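Local coordinates for subtilisin-like protein (Prochloron didemni, PDB 3ZXY) that probably cleaves peptide bonds as a subtilisin-type serine endopeptidase, this chain being the protease domain of the longer PatA protein, at residues H8-A13 against P72-L77; V12-G17 against I108-G113; H51-A56 against L196-G201; L139-A144 against F212-V217. The protein carries 1 engineered substitution. All coordinates share one frame; numbering follows the deposited sequence.

Contact 1 of 4, residues H8-A13 against P72-L77; sequences HNIRVA and PQCRGL
Arg11 and Arg75 each place CG beside the backbone N and anti to the carbonyl carbon (chi1 -64° and -87°), and both chains bend at chi3, which lays the two side chains next to each other, pointing the same way. CG of Arg11 sits over one face of the Arg75 guanidinium, and Arg11 CD lies 4.0 Å from Arg75 NH1. The guanidinium planes are turned 51° apart. A water in the plane of the Arg11 group, at its edge, accepts from Arg11 NH1 at 2.8 Å and donates to His8 O at 3.0 Å; its link to Arg75 NH1 is weak. The aliphatic part of Arg75 runs past the His8 carbonyl, its CG 3.2 Å from His8 O.

Beneath the arginines run strands 11-13 and 75-77, parallel neighbours in the central sheet of the subtilisin fold. Val12 is held from both ends: its N donates to Arg75 O, and its O accepts from Leu77 N at 2.9 Å. Arg75 N reaches back to Ile10 O. On the arginine face, small Ala13 sets its CB 4.0 Å from Leu77 CB, where the strands come close. The other face is apolar, with Ile10 CB 4.1 Å from Cys74 SG, and helix 210-230 covers it through Leu225 and Ala222.

Arg11 NE bonds to Gly105 O, while Arg75 has a long, weak ion pair with Asp30 and a weak hydrogen bond to Thr32. With Arg11 NH1 and Arg75 NH1 4.9 Å apart, the like charges probably repel somewhat, an effect that the shared water and these outside acceptors would soften.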
loop_
_atom_site.group_PDB
_atom_site.type_symbol
_atom_site.label_atom_id
_atom_site.label_comp_id
_atom_site.label_asym_id
_atom_site.label_seq_id
_atom_site.Cartn_x
_atom_site.Cartn_y
_atom_site.Cartn_z
ATOM N N HIS A 8 4.028 13.398 10.987
ATOM C CA HIS A 8 2.577 13.546 10.989
ATOM C C HIS A 8 2.059 14.401 9.862
ATOM O O HIS A 8 0.871 14.375 9.588
ATOM C CB HIS A 8 2.073 14.045 12.346
ATOM C CG HIS A 8 2.380 15.490 12.634
ATOM N ND1 HIS A 8 3.377 15.871 13.457
ATOM C CD2 HIS A 8 1.732 16.666 12.237
ATOM C CE1 HIS A 8 3.392 17.215 13.554
ATOM N NE2 HIS A 8 2.389 17.697 12.803
ATOM N N ASN A 9 2.927 15.154 9.190
ATOM C CA ASN A 9 2.528 15.934 8.011
ATOM C C ASN A 9 2.339 15.094 6.734
ATOM O O ASN A 9 1.824 15.595 5.733
ATOM C CB ASN A 9 3.535 17.054 7.741
ATOM C CG ASN A 9 3.517 18.113 8.821
ATOM O OD1 ASN A 9 4.520 18.371 9.491
ATOM N ND2 ASN A 9 2.364 18.729 9.005
ATOM N N ILE A 10 2.730 13.823 6.774
ATOM C CA ILE A 10 2.524 12.909 5.651
ATOM C C ILE A 10 1.271 12.087 5.898
ATOM O O ILE A 10 1.134 11.450 6.942
ATOM C CB ILE A 10 3.750 11.993 5.448
ATOM C CG1 ILE A 10 4.972 12.859 5.151
ATOM C CG2 ILE A 10 3.507 10.958 4.342
ATOM C CD1 ILE A 10 4.849 13.789 3.953
ATOM N N ARG A 11 0.379 12.087 4.914
ATOM C CA ARG A 11 -0.914 11.411 5.006
ATOM C C ARG A 11 -0.955 10.185 4.118
ATOM O O ARG A 11 -0.702 10.268 2.915
ATOM C CB ARG A 11 -2.033 12.384 4.630
ATOM C CG ARG A 11 -2.126 13.549 5.604
ATOM C CD ARG A 11 -3.022 14.666 5.099
ATOM N NE ARG A 11 -2.393 15.511 4.077
ATOM C CZ ARG A 11 -1.541 16.513 4.284
ATOM N NH1 ARG A 11 -1.124 16.875 5.511
ATOM N NH2 ARG A 11 -1.089 17.187 3.226
ATOM N N VAL A 12 -1.274 9.056 4.734
ATOM C CA VAL A 12 -1.355 7.774 4.042
ATOM C C VAL A 12 -2.795 7.288 4.158
ATOM O O VAL A 12 -3.301 7.112 5.265
ATOM C CB VAL A 12 -0.429 6.734 4.683
ATOM C CG1 VAL A 12 -0.499 5.416 3.938
ATOM C CG2 VAL A 12 0.995 7.260 4.765
ATOM N N ALA A 13 -3.448 7.092 3.020
ATOM C CA ALA A 13 -4.819 6.578 2.987
ATOM C C ALA A 13 -4.807 5.073 2.785
ATOM O O ALA A 13 -4.024 4.564 1.972
ATOM C CB ALA A 13 -5.606 7.240 1.881
ATOM N N PRO A 72 4.411 4.597 12.098
ATOM C CA PRO A 72 3.410 4.818 13.131
ATOM C C PRO A 72 3.079 6.273 13.404
ATOM O O PRO A 72 2.033 6.543 13.992
ATOM C CB PRO A 72 4.048 4.189 14.380
ATOM C CG PRO A 72 5.509 4.183 14.108
ATOM C CD PRO A 72 5.604 3.922 12.634
ATOM N N GLN A 73 3.966 7.202 13.042
ATOM C CA GLN A 73 3.718 8.620 13.299
ATOM C C GLN A 73 3.084 9.375 12.135
ATOM O O GLN A 73 2.738 10.543 12.276
ATOM C CB GLN A 73 5.012 9.307 13.731
ATOM C CG GLN A 73 5.402 8.930 15.138
ATOM C CD GLN A 73 6.573 9.731 15.655
ATOM O OE1 GLN A 73 6.901 10.795 15.120
ATOM N NE2 GLN A 73 7.210 9.229 16.703
ATOM N N CYS A 74 2.912 8.730 10.985
ATOM C CA CYS A 74 2.255 9.410 9.877
ATOM C C CYS A 74 0.760 9.495 10.177
ATOM O O CYS A 74 0.242 8.718 10.980
ATOM C CB CYS A 74 2.502 8.663 8.563
ATOM S SG CYS A 74 4.212 8.803 7.989
ATOM N N ARG A 75 0.073 10.421 9.535
ATOM C CA ARG A 75 -1.387 10.518 9.663
ATOM C C ARG A 75 -2.077 9.532 8.736
ATOM O O ARG A 75 -1.752 9.460 7.544
ATOM C CB ARG A 75 -1.838 11.939 9.343
ATOM C CG ARG A 75 -1.817 12.880 10.535
ATOM C CD ARG A 75 -2.717 14.076 10.264
ATOM N NE ARG A 75 -4.091 13.656 9.972
ATOM C CZ ARG A 75 -4.960 14.321 9.209
ATOM N NH1 ARG A 75 -4.625 15.472 8.620
ATOM N NH2 ARG A 75 -6.176 13.827 9.022
ATOM N N GLY A 76 -2.995 8.741 9.294
ATOM C CA GLY A 76 -3.708 7.723 8.537
ATOM C C GLY A 76 -5.104 8.195 8.170
ATOM O O GLY A 76 -5.825 8.759 9.012
ATOM N N LEU A 77 -5.466 7.982 6.907
ATOM C CA LEU A 77 -6.804 8.259 6.399
ATOM C C LEU A 77 -7.430 6.925 6.047
ATOM O O LEU A 77 -6.984 6.221 5.114
ATOM C CB LEU A 77 -6.773 9.196 5.189
ATOM C CG LEU A 77 -6.082 10.546 5.363
ATOM C CD1 LEU A 77 -6.019 11.256 4.019
ATOM C CD2 LEU A 77 -6.792 11.391 6.423
HETATM O O HOH W 1 -1.278 15.810 8.137
#

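Contact 2 of 4, residues V12-G17 against I108-G113; sequences VAILDG and IINISG
The predicted charge-relay aspartate, Asp16, meets Ser112 here where two neighbouring strands run out toward the active site, with Asp16 OD2 3.5 Å from Ser112 CB. Ser112 is the centre of an inverse gamma turn. The aspartate's other oxygen, OD1, accepts from Gly17 N and from ND1 of His51, the predicted relay histidine. A water stands between the segments, accepting from Ser112 N at 2.8 Å and from Asn110 ND2 at 2.9 Å; it also lies 2.7 Å from Asp16 OD2, to which it can donate.

Asn110 suits this place because its amide serves several partners. With CG anti to the backbone N (chi1 -176°), ND2 also donates to Ser112 OG at 3.0 Å, close to the amide plane, while OD1 takes Ser218 OG from helix 210-230. Ser112 OG is bonded in turn to Ala211 O.

Strands 11-16 and 108-111 are parallel members of the central sheet of the subtilisin fold. Ala13 N donates to Ile108 O and Ala13 O accepts from Asn110 N at 2.8 Å; further along, Leu15 N donates to Asn110 O. Branched and bulky apolar residues fill the side under helix 91-103: Leu15 CD2 lies 3.6 Å from Ile109 CG2 and 4.1 Å from Ile111 CD1, beside Ile98 of that helix.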
loop_
_atom_site.group_PDB
_atom_site.type_symbol
_atom_site.label_atom_id
_atom_site.label_comp_id
_atom_site.label_asym_id
_atom_site.label_seq_id
_atom_site.Cartn_x
_atom_site.Cartn_y
_atom_site.Cartn_z
ATOM N N VAL A 12 -1.274 9.056 4.734
ATOM C CA VAL A 12 -1.355 7.774 4.042
ATOM C C VAL A 12 -2.795 7.288 4.158
ATOM O O VAL A 12 -3.301 7.112 5.265
ATOM C CB VAL A 12 -0.429 6.734 4.683
ATOM C CG1 VAL A 12 -0.499 5.416 3.938
ATOM C CG2 VAL A 12 0.995 7.260 4.765
ATOM N N ALA A 13 -3.448 7.092 3.020
ATOM C CA ALA A 13 -4.819 6.578 2.987
ATOM C C ALA A 13 -4.807 5.073 2.785
ATOM O O ALA A 13 -4.024 4.564 1.972
ATOM C CB ALA A 13 -5.606 7.240 1.881
ATOM N N ILE A 14 -5.652 4.378 3.540
ATOM C CA ILE A 14 -5.846 2.943 3.421
ATOM C C ILE A 14 -7.238 2.766 2.827
ATOM O O ILE A 14 -8.230 3.082 3.472
ATOM C CB ILE A 14 -5.813 2.243 4.799
ATOM C CG1 ILE A 14 -4.521 2.565 5.551
ATOM C CG2 ILE A 14 -6.025 0.730 4.641
ATOM C CD1 ILE A 14 -3.267 2.071 4.873
ATOM N N LEU A 15 -7.307 2.249 1.597
ATOM C CA LEU A 15 -8.566 1.962 0.934
ATOM C C LEU A 15 -8.723 0.459 0.994
ATOM O O LEU A 15 -8.148 -0.277 0.192
ATOM C CB LEU A 15 -8.542 2.451 -0.514
ATOM C CG LEU A 15 -8.870 3.935 -0.714
ATOM C CD1 LEU A 15 -7.985 4.879 0.092
ATOM C CD2 LEU A 15 -8.787 4.246 -2.202
ATOM N N ASP A 16 -9.477 -0.004 1.968
ATOM C CA ASP A 16 -9.546 -1.423 2.243
ATOM C C ASP A 16 -10.889 -1.718 2.902
ATOM O O ASP A 16 -11.871 -1.010 2.685
ATOM C CB ASP A 16 -8.346 -1.851 3.117
ATOM C CG ASP A 16 -7.913 -3.279 2.848
ATOM O OD1 ASP A 16 -8.643 -4.198 3.251
ATOM O OD2 ASP A 16 -6.853 -3.491 2.213
ATOM N N GLY A 17 -10.933 -2.769 3.693
ATOM C CA GLY A 17 -12.104 -3.008 4.516
ATOM C C GLY A 17 -12.117 -2.130 5.743
ATOM O O GLY A 17 -11.208 -1.326 5.974
ATOM N N ILE A 108 -0.115 9.269 -0.196
ATOM C CA ILE A 108 -0.007 7.879 -0.608
ATOM C C ILE A 108 -1.374 7.252 -0.404
ATOM O O ILE A 108 -2.044 7.536 0.597
ATOM C CB ILE A 108 1.039 7.112 0.238
ATOM C CG1 ILE A 108 2.442 7.633 -0.040
ATOM C CG2 ILE A 108 0.975 5.598 -0.012
ATOM C CD1 ILE A 108 3.399 7.352 1.098
ATOM N N ILE A 109 -1.791 6.448 -1.378
ATOM C CA ILE A 109 -3.047 5.685 -1.316
ATOM C C ILE A 109 -2.675 4.211 -1.457
ATOM O O ILE A 109 -2.171 3.786 -2.490
ATOM C CB ILE A 109 -4.027 6.128 -2.423
ATOM C CG1 ILE A 109 -4.414 7.594 -2.226
ATOM C CG2 ILE A 109 -5.291 5.252 -2.426
ATOM C CD1 ILE A 109 -5.295 8.165 -3.327
ATOM N N ASN A 110 -2.892 3.454 -0.392
ATOM C CA ASN A 110 -2.641 2.002 -0.392
ATOM C C ASN A 110 -3.902 1.286 -0.837
ATOM O O ASN A 110 -4.948 1.427 -0.205
ATOM C CB ASN A 110 -2.262 1.553 1.025
ATOM C CG ASN A 110 -1.885 0.080 1.113
ATOM O OD1 ASN A 110 -0.700 -0.256 1.116
ATOM N ND2 ASN A 110 -2.884 -0.818 1.153
ATOM N N ILE A 111 -3.802 0.515 -1.914
ATOM C CA ILE A 111 -4.934 -0.321 -2.367
ATOM C C ILE A 111 -4.459 -1.771 -2.457
ATOM O O ILE A 111 -3.888 -2.206 -3.460
ATOM C CB ILE A 111 -5.487 0.146 -3.718
ATOM C CG1 ILE A 111 -5.903 1.618 -3.651
ATOM C CG2 ILE A 111 -6.662 -0.733 -4.149
ATOM C CD1 ILE A 111 -6.515 2.152 -4.931
ATOM N N SER A 112 -4.709 -2.506 -1.388
ATOM C CA SER A 112 -4.362 -3.918 -1.307
ATOM C C SER A 112 -5.480 -4.729 -1.922
ATOM O O SER A 112 -6.126 -5.541 -1.250
ATOM C CB SER A 112 -4.162 -4.339 0.137
ATOM O OG SER A 112 -2.959 -3.782 0.656
ATOM N N GLY A 113 -5.748 -4.479 -3.188
ATOM C CA GLY A 113 -6.807 -5.175 -3.901
ATOM C C GLY A 113 -6.775 -4.792 -5.354
ATOM O O GLY A 113 -5.949 -3.989 -5.769
HETATM O O HOH W 2 -5.747 -1.370 0.963
#

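Contact 3 of 4, residues H51-A56 against L196-G201; sequences HGTHVA and LGAKPG
Helix 47-60, which carries the predicted relay histidine His51, rests here on the small antiparallel hairpin of strands 195-198 and 204-207, with His54 and Thr53 facing Gly197 and Ala198. Helix segment 51-56 and strand 196-198 run at 122° to each other, and no hydrogen bond joins the two segments directly. Side chains of the helix press on the hairpin backbone instead.

His54 turns CG anti to its backbone N (chi1 -164°), which brings one face of its imidazole onto Gly197. CA of Gly197 lies 3.4 Å from the ring centroid, 17° off the ring normal, a CH-pi contact that depends on glycine having no side chain to intervene. The ring's polar end is settled within the same hairpin, where NE2 bonds to Glu205 O; Phe212 of helix 210-230 meets the imidazole edge to face.

Thr53, one residue earlier, uses its two branches differently. OG1 is taken up by Ser49 O, within the helix, and by Asp20 N. The methyl is left to pack on the strand: CG2 lies 3.8 Å from the compact CB of Ala198. Pro200 crosses the threonine at a slant, its CD 4.0 Å from Thr53 CB.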
loop_
_atom_site.group_PDB
_atom_site.type_symbol
_atom_site.label_atom_id
_atom_site.label_comp_id
_atom_site.label_asym_id
_atom_site.label_seq_id
_atom_site.Cartn_x
_atom_site.Cartn_y
_atom_site.Cartn_z
ATOM N N HIS A 51 -9.230 -8.090 6.752
ATOM C CA HIS A 51 -8.280 -7.649 5.738
ATOM C C HIS A 51 -7.823 -6.228 6.007
ATOM O O HIS A 51 -6.612 -5.934 6.050
ATOM C CB HIS A 51 -8.969 -7.780 4.377
ATOM C CG HIS A 51 -8.039 -7.790 3.201
ATOM N ND1 HIS A 51 -7.667 -6.657 2.579
ATOM C CD2 HIS A 51 -7.472 -8.842 2.483
ATOM C CE1 HIS A 51 -6.870 -6.956 1.542
ATOM N NE2 HIS A 51 -6.746 -8.296 1.476
ATOM N N GLY A 52 -8.770 -5.324 6.233
ATOM C CA GLY A 52 -8.453 -3.917 6.429
ATOM C C GLY A 52 -7.716 -3.647 7.727
ATOM O O GLY A 52 -6.784 -2.847 7.756
ATOM N N THR A 53 -8.119 -4.315 8.810
ATOM C CA THR A 53 -7.444 -4.131 10.099
ATOM C C THR A 53 -5.995 -4.613 10.016
ATOM O O THR A 53 -5.072 -3.951 10.530
ATOM C CB THR A 53 -8.199 -4.875 11.211
ATOM O OG1 THR A 53 -9.550 -4.382 11.270
ATOM C CG2 THR A 53 -7.516 -4.708 12.572
ATOM N N HIS A 54 -5.777 -5.729 9.329
ATOM C CA HIS A 54 -4.436 -6.271 9.164
ATOM C C HIS A 54 -3.586 -5.319 8.352
ATOM O O HIS A 54 -2.488 -4.930 8.777
ATOM C CB HIS A 54 -4.518 -7.627 8.495
ATOM C CG HIS A 54 -3.266 -8.443 8.613
ATOM N ND1 HIS A 54 -2.160 -8.181 7.879
ATOM C CD2 HIS A 54 -2.963 -9.543 9.406
ATOM C CE1 HIS A 54 -1.210 -9.082 8.170
ATOM N NE2 HIS A 54 -1.687 -9.907 9.110
ATOM N N VAL A 55 -4.088 -4.907 7.185
ATOM C CA VAL A 55 -3.349 -3.980 6.295
ATOM C C VAL A 55 -3.004 -2.664 7.017
ATOM O O VAL A 55 -1.859 -2.192 6.968
ATOM C CB VAL A 55 -4.152 -3.718 4.990
ATOM C CG1 VAL A 55 -3.616 -2.512 4.203
ATOM C CG2 VAL A 55 -4.149 -4.963 4.113
ATOM N N ALA A 56 -3.972 -2.088 7.717
ATOM C CA ALA A 56 -3.743 -0.820 8.407
ATOM C C ALA A 56 -2.687 -0.995 9.484
ATOM O O ALA A 56 -1.830 -0.109 9.652
ATOM C CB ALA A 56 -5.027 -0.260 9.007
ATOM N N LEU A 196 2.923 -10.197 9.953
ATOM C CA LEU A 196 2.172 -9.976 11.203
ATOM C C LEU A 196 1.221 -8.791 11.060
ATOM O O LEU A 196 1.576 -7.748 10.515
ATOM C CB LEU A 196 3.149 -9.710 12.349
ATOM C CG LEU A 196 2.551 -9.583 13.754
ATOM C CD1 LEU A 196 1.899 -10.877 14.222
ATOM C CD2 LEU A 196 3.647 -9.138 14.707
ATOM N N GLY A 197 -0.012 -8.968 11.518
ATOM C CA GLY A 197 -0.960 -7.866 11.551
ATOM C C GLY A 197 -2.047 -8.134 12.574
ATOM O O GLY A 197 -2.135 -9.222 13.136
ATOM N N ALA A 198 -2.853 -7.112 12.825
ATOM C CA ALA A 198 -3.931 -7.151 13.801
ATOM C C ALA A 198 -5.202 -7.834 13.300
ATOM O O ALA A 198 -5.512 -7.785 12.110
ATOM C CB ALA A 198 -4.272 -5.727 14.220
ATOM N N LYS A 199 -5.921 -8.452 14.231
ATOM C CA LYS A 199 -7.241 -9.056 13.981
ATOM C C LYS A 199 -8.319 -8.199 14.614
ATOM O O LYS A 199 -8.167 -7.797 15.767
ATOM C CB LYS A 199 -7.330 -10.433 14.620
ATOM C CG LYS A 199 -6.461 -11.480 13.949
ATOM C CD LYS A 199 -6.872 -12.889 14.354
ATOM C CE LYS A 199 -6.657 -13.161 15.830
ATOM N NZ LYS A 199 -7.124 -14.525 16.199
ATOM N N PRO A 200 -9.422 -7.945 13.897
ATOM C CA PRO A 200 -10.497 -7.186 14.515
ATOM C C PRO A 200 -11.023 -7.894 15.751
ATOM O O PRO A 200 -11.216 -9.108 15.749
ATOM C CB PRO A 200 -11.562 -7.079 13.417
ATOM C CG PRO A 200 -11.199 -8.101 12.406
ATOM C CD PRO A 200 -9.731 -8.317 12.505
ATOM N N GLY A 201 -11.224 -7.124 16.811
ATOM C CA GLY A 201 -11.685 -7.665 18.074
ATOM C C GLY A 201 -10.584 -8.155 18.994
ATOM O O GLY A 201 -10.863 -8.548 20.143
#

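Contact 4 of 4, residues L139-A144 against F212-V217; sequences LLVAAA and FATPIV
Thr214 OG1 is hemmed in by Ala143, whose CA lies 3.1 Å away and whose CB lies 3.4 Å away. Ala143 N is also near, at 3.3 Å, but its angle is too poor for a hydrogen bond. The hydroxyl is hydrogen-bonded to Thr210 O, one helical turn back, so this buried polar atom is satisfied within its own helix. Alanine suits position 143, since its one methyl can lie right against the oxygen.

The threonine's first torsion (chi1 -63°) keeps OG1 beside the backbone N and sends CG2 out anti to it, 3.6 Å from Val141 O. That carbonyl is already used by the sheet, accepting from Ile111 N. Val141 in turn directs CG1 anti to its own N (chi1 -177°), where it meets both Thr214 O and Val217 CG1, the latter at 3.8 Å; the two valines pass at a slant. Val164 of strand 162-167 touches Val141, Thr214 and Val217 alike, and widens this apolar patch.

Strand 139-143 and helix segment 212-217 run nearly antiparallel, at 158°, with their axes 7.4 Å apart at closest. The helix is kinked at Pro215, whose N cannot donate to the turn before. Thr214 and Pro215 end the Gly-Thr-Ser-X-Ala-X-Pro signature of subtilases, whose serine position is the engineered Ala211, and the helix that begins within this signature, packed against the central sheet, is characteristic of the subtilisin fold.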
loop_
_atom_site.group_PDB
_atom_site.type_symbol
_atom_site.label_atom_id
_atom_site.label_comp_id
_atom_site.label_asym_id
_atom_site.label_seq_id
_atom_site.Cartn_x
_atom_site.Cartn_y
_atom_site.Cartn_z
ATOM N N LEU A 139 0.724 9.217 -4.745
ATOM C CA LEU A 139 1.203 7.899 -5.173
ATOM C C LEU A 139 0.239 6.788 -4.786
ATOM O O LEU A 139 -0.052 6.597 -3.604
ATOM C CB LEU A 139 2.562 7.612 -4.541
ATOM C CG LEU A 139 3.146 6.226 -4.773
ATOM C CD1 LEU A 139 3.368 5.979 -6.260
ATOM C CD2 LEU A 139 4.456 6.074 -4.003
ATOM N N LEU A 140 -0.253 6.061 -5.786
ATOM C CA LEU A 140 -1.076 4.885 -5.560
ATOM C C LEU A 140 -0.138 3.677 -5.508
ATOM O O LEU A 140 0.665 3.487 -6.421
ATOM C CB LEU A 140 -2.097 4.744 -6.700
ATOM C CG LEU A 140 -3.383 3.976 -6.392
ATOM C CD1 LEU A 140 -4.457 4.212 -7.453
ATOM C CD2 LEU A 140 -3.061 2.510 -6.245
ATOM N N VAL A 141 -0.229 2.901 -4.429
ATOM C CA VAL A 141 0.575 1.691 -4.235
ATOM C C VAL A 141 -0.454 0.554 -4.201
ATOM O O VAL A 141 -1.365 0.570 -3.357
ATOM C CB VAL A 141 1.384 1.729 -2.922
ATOM C CG1 VAL A 141 2.253 0.486 -2.808
ATOM C CG2 VAL A 141 2.260 2.989 -2.850
ATOM N N ALA A 142 -0.325 -0.425 -5.105
ATOM C CA ALA A 142 -1.393 -1.413 -5.313
ATOM C C ALA A 142 -0.879 -2.832 -5.443
ATOM O O ALA A 142 0.171 -3.067 -6.043
ATOM C CB ALA A 142 -2.239 -1.048 -6.543
ATOM N N ALA A 143 -1.666 -3.779 -4.938
ATOM C CA ALA A 143 -1.295 -5.192 -4.960
ATOM C C ALA A 143 -1.293 -5.776 -6.371
ATOM O O ALA A 143 -2.251 -5.599 -7.126
ATOM C CB ALA A 143 -2.257 -5.996 -4.085
ATOM N N ALA A 144 -0.218 -6.500 -6.704
ATOM C CA ALA A 144 -0.076 -7.140 -8.015
ATOM C C ALA A 144 -1.094 -8.246 -8.262
ATOM O O ALA A 144 -1.399 -8.559 -9.419
ATOM C CB ALA A 144 1.340 -7.719 -8.161
ATOM N N PHE A 212 -0.514 -7.925 1.546
ATOM C CA PHE A 212 0.225 -7.642 2.775
ATOM C C PHE A 212 1.619 -7.100 2.490
ATOM O O PHE A 212 2.177 -6.331 3.285
ATOM C CB PHE A 212 0.176 -8.868 3.689
ATOM C CG PHE A 212 -1.213 -9.377 3.827
ATOM C CD1 PHE A 212 -2.171 -8.600 4.453
ATOM C CD2 PHE A 212 -1.605 -10.527 3.189
ATOM C CE1 PHE A 212 -3.485 -9.014 4.520
ATOM C CE2 PHE A 212 -2.917 -10.947 3.240
ATOM C CZ PHE A 212 -3.857 -10.198 3.923
ATOM N N ALA A 213 2.147 -7.429 1.323
ATOM C CA ALA A 213 3.383 -6.799 0.813
ATOM C C ALA A 213 3.150 -5.329 0.475
ATOM O O ALA A 213 4.012 -4.480 0.698
ATOM C CB ALA A 213 3.866 -7.555 -0.432
ATOM N N THR A 214 1.968 -5.031 -0.074
ATOM C CA THR A 214 1.614 -3.679 -0.509
ATOM C C THR A 214 1.802 -2.621 0.603
ATOM O O THR A 214 2.472 -1.622 0.368
ATOM C CB THR A 214 0.204 -3.677 -1.139
ATOM O OG1 THR A 214 0.229 -4.500 -2.308
ATOM C CG2 THR A 214 -0.249 -2.282 -1.539
ATOM N N PRO A 215 1.235 -2.831 1.812
ATOM C CA PRO A 215 1.406 -1.835 2.878
ATOM C C PRO A 215 2.824 -1.684 3.384
ATOM O O PRO A 215 3.160 -0.629 3.945
ATOM C CB PRO A 215 0.440 -2.304 3.974
ATOM C CG PRO A 215 0.213 -3.740 3.679
ATOM C CD PRO A 215 0.249 -3.858 2.194
ATOM N N ILE A 216 3.662 -2.699 3.207
ATOM C CA ILE A 216 5.068 -2.552 3.556
ATOM C C ILE A 216 5.672 -1.482 2.660
ATOM O O ILE A 216 6.385 -0.577 3.118
ATOM C CB ILE A 216 5.832 -3.877 3.454
ATOM C CG1 ILE A 216 5.308 -4.853 4.523
ATOM C CG2 ILE A 216 7.333 -3.630 3.663
ATOM C CD1 ILE A 216 5.893 -6.229 4.465
ATOM N N VAL A 217 5.403 -1.567 1.364
ATOM C CA VAL A 217 5.879 -0.542 0.427
ATOM C C VAL A 217 5.250 0.825 0.710
ATOM O O VAL A 217 5.946 1.841 0.693
ATOM C CB VAL A 217 5.656 -0.984 -1.042
ATOM C CG1 VAL A 217 5.989 0.142 -2.018
ATOM C CG2 VAL A 217 6.452 -2.256 -1.341
#

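In the fold
Strand 11-16 starts the chain's central parallel sheet and serves two contacts. Contact 1 pairs it with strand 75-80, closing a loop that holds helix 47-60; contact 2 pairs its other side with strand 108-111, and so closes a longer loop. Contact 3 opens on that helix, inside both loops, and closes only at 196-201, thereby crossing contacts 1 and 2. Contact 4 follows those two in series, though strand 139-143 adjoins 108-111 in the sheet; it crosses contact 3. At the centre, contact 2 touches contact 3 through Asp16 and His51, while Phe212 links contacts 3 and 4, gathering sheet, hairpin and the two helices that carry the predicted relay histidine and serine positions.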